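Local coordinates for deferrochelatase (Vibrio cholerae, PDB 5DE0), which binds heme b and probably acts as a dye-decolorizing (DyP-type) peroxidase, at residues K6-E14 with E55-S63. Numbering follows the deposited sequence.
Sequences KSQTAILPE and ELTVSVAFS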
# COMPACT_ATOMS: atom_id res chain seq x y z
N LYS B 6 -31.12 -4.52 -7.71
CA LYS B 6 -29.99 -4.71 -6.80
C LYS B 6 -28.68 -4.18 -7.37
O LYS B 6 -28.19 -4.67 -8.39
CB LYS B 6 -29.83 -6.19 -6.45
CG LYS B 6 -30.75 -6.68 -5.36
CD LYS B 6 -30.39 -8.10 -4.96
CE LYS B 6 -31.19 -8.55 -3.75
NZ LYS B 6 -30.97 -7.64 -2.58
N SER B 7 -28.11 -3.19 -6.70
CA SER B 7 -26.81 -2.65 -7.07
C SER B 7 -25.69 -3.59 -6.62
O SER B 7 -25.89 -4.48 -5.80
CB SER B 7 -26.61 -1.27 -6.45
OG SER B 7 -26.76 -1.32 -5.04
N GLN B 8 -24.49 -3.38 -7.17
CA GLN B 8 -23.33 -4.14 -6.74
C GLN B 8 -22.91 -3.69 -5.34
O GLN B 8 -23.03 -2.52 -5.00
CB GLN B 8 -22.18 -4.00 -7.75
CG GLN B 8 -22.55 -4.52 -9.14
CD GLN B 8 -21.38 -4.53 -10.11
OE1 GLN B 8 -20.38 -5.22 -9.89
NE2 GLN B 8 -21.50 -3.78 -11.20
N THR B 9 -22.42 -4.64 -4.55
CA THR B 9 -22.27 -4.47 -3.10
C THR B 9 -21.37 -3.33 -2.64
O THR B 9 -21.42 -2.94 -1.47
CB THR B 9 -21.74 -5.76 -2.46
OG1 THR B 9 -20.46 -6.09 -3.02
CG2 THR B 9 -22.71 -6.92 -2.71
N ALA B 10 -20.54 -2.80 -3.53
CA ALA B 10 -19.56 -1.79 -3.12
C ALA B 10 -20.14 -0.38 -3.06
O ALA B 10 -19.63 0.48 -2.34
CB ALA B 10 -18.36 -1.81 -4.06
N ILE B 11 -21.22 -0.14 -3.80
CA ILE B 11 -21.72 1.22 -4.02
C ILE B 11 -22.44 1.83 -2.82
O ILE B 11 -22.03 2.87 -2.31
CB ILE B 11 -22.67 1.24 -5.23
CG1 ILE B 11 -21.98 0.65 -6.46
CG2 ILE B 11 -23.14 2.66 -5.51
CD1 ILE B 11 -22.85 0.62 -7.70
N LEU B 12 -23.52 1.19 -2.38
CA LEU B 12 -24.38 1.74 -1.33
C LEU B 12 -23.76 1.84 0.07
O LEU B 12 -23.92 2.86 0.74
CB LEU B 12 -25.68 0.94 -1.25
CG LEU B 12 -26.90 1.56 -1.95
CD1 LEU B 12 -26.55 2.00 -3.36
CD2 LEU B 12 -28.07 0.59 -1.96
N PRO B 13 -23.07 0.78 0.55
CA PRO B 13 -22.53 0.89 1.91
C PRO B 13 -21.46 1.97 2.05
O PRO B 13 -20.87 2.39 1.06
CB PRO B 13 -21.92 -0.49 2.17
CG PRO B 13 -22.51 -1.39 1.14
CD PRO B 13 -22.77 -0.54 -0.05
N GLU B 14 -21.22 2.40 3.28
CA GLU B 14 -20.14 3.33 3.57
C GLU B 14 -18.81 2.66 3.28
O GLU B 14 -18.65 1.46 3.50
CB GLU B 14 -20.20 3.80 5.03
CG GLU B 14 -21.42 4.63 5.38
CD GLU B 14 -21.30 6.06 4.92
OE1 GLU B 14 -20.17 6.50 4.61
OE2 GLU B 14 -22.34 6.76 4.87
N GLU B 55 -16.23 -7.92 5.50
CA GLU B 55 -17.17 -7.03 4.81
C GLU B 55 -16.64 -6.64 3.43
O GLU B 55 -16.78 -5.49 3.00
CB GLU B 55 -17.45 -5.79 5.65
CG GLU B 55 -18.12 -6.11 6.99
CD GLU B 55 -18.47 -4.87 7.79
OE1 GLU B 55 -18.18 -3.75 7.32
OE2 GLU B 55 -19.03 -5.02 8.89
N LEU B 56 -16.03 -7.60 2.74
CA LEU B 56 -15.49 -7.38 1.41
C LEU B 56 -16.61 -7.13 0.40
O LEU B 56 -17.58 -7.88 0.34
CB LEU B 56 -14.64 -8.57 0.97
CG LEU B 56 -14.04 -8.49 -0.44
CD1 LEU B 56 -13.00 -7.39 -0.54
CD2 LEU B 56 -13.45 -9.84 -0.83
N THR B 57 -16.46 -6.06 -0.37
CA THR B 57 -17.45 -5.70 -1.38
C THR B 57 -16.78 -5.52 -2.74
O THR B 57 -15.56 -5.42 -2.82
CB THR B 57 -18.20 -4.42 -1.01
OG1 THR B 57 -17.27 -3.33 -0.94
CG2 THR B 57 -18.90 -4.57 0.33
N VAL B 58 -17.57 -5.47 -3.80
CA VAL B 58 -17.03 -5.31 -5.14
C VAL B 58 -18.03 -4.64 -6.08
O VAL B 58 -19.24 -4.81 -5.94
CB VAL B 58 -16.59 -6.68 -5.73
CG1 VAL B 58 -17.80 -7.58 -5.96
CG2 VAL B 58 -15.80 -6.49 -7.02
N SER B 59 -17.51 -3.84 -7.01
CA SER B 59 -18.32 -3.27 -8.08
C SER B 59 -17.52 -3.21 -9.37
O SER B 59 -16.48 -2.56 -9.44
CB SER B 59 -18.82 -1.88 -7.69
OG SER B 59 -19.60 -1.32 -8.74
N VAL B 60 -18.02 -3.89 -10.40
CA VAL B 60 -17.35 -3.93 -11.70
C VAL B 60 -18.04 -2.99 -12.68
O VAL B 60 -19.26 -3.07 -12.87
CB VAL B 60 -17.33 -5.35 -12.28
CG1 VAL B 60 -16.59 -5.37 -13.61
CG2 VAL B 60 -16.69 -6.32 -11.29
N ALA B 61 -17.26 -2.11 -13.30
CA ALA B 61 -17.82 -1.11 -14.21
C ALA B 61 -17.06 -1.07 -15.53
O ALA B 61 -15.87 -1.37 -15.59
CB ALA B 61 -17.81 0.25 -13.55
N PHE B 62 -17.76 -0.67 -16.59
CA PHE B 62 -17.18 -0.65 -17.93
C PHE B 62 -17.27 0.73 -18.56
O PHE B 62 -18.25 1.45 -18.35
CB PHE B 62 -17.87 -1.68 -18.82
CG PHE B 62 -17.90 -3.06 -18.25
CD1 PHE B 62 -18.99 -3.50 -17.52
CD2 PHE B 62 -16.84 -3.93 -18.45
CE1 PHE B 62 -19.02 -4.79 -16.99
CE2 PHE B 62 -16.87 -5.22 -17.93
CZ PHE B 62 -17.96 -5.64 -17.20
N SER B 63 -16.25 1.10 -19.34
CA SER B 63 -16.22 2.39 -20.00
C SER B 63 -17.12 2.42 -21.24
O SER B 63 -17.62 1.39 -21.67
CB SER B 63 -14.79 2.76 -20.39
OG SER B 63 -14.30 1.91 -21.41
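Q8 lays its amide along the backbone of V60 and takes both polar groups of that residue. OE1 accepts from V60 N at 2.8 Å in a nearly straight bond, although the N-H comes in from above the carbonyl plane (39° out of it). NE2 returns a bond to V60 O at 2.9 Å, with V60 O close to the plane of the Q8 amide, and also donates to P292 O, so the amide is gripped at both ends and its flip is settled. The extended chain beyond CG (chi2 -173°) carries the group that far. The next residue, T9, lends its hydroxyl in place of a backbone acceptor: OG1 accepts from V58 N at 3.1 Å, while A10 N reaches V58 O only weakly. Within the four-stranded antiparallel sheet of the N-terminal ferredoxin-like half, 57-62 is an edge strand of this chain's sheet; its other side pairs with 98-104, and on the outer edge the N-terminal loop serves V58 and V60, while F62 further along pairs with F290. A10 is tightly packed: its CB sits 3.7 Å from S59 CB and 3.6 Å from T57 OG1, a hydroxyl whose hydrogen bond goes to H103 O. I11 adds CG1 beside S59 OG at 3.8 Å, and A291 of strand 281-291 touches both Q8 and S59. T9 forms the solvent-facing rim, where T57 CG2 lies 3.5 Å from T9 O. Past I11 the loop leaves the strand, with the exposed P13 keeping its side chain 4.9 Å off and E14 turned to a salt bridge with R157.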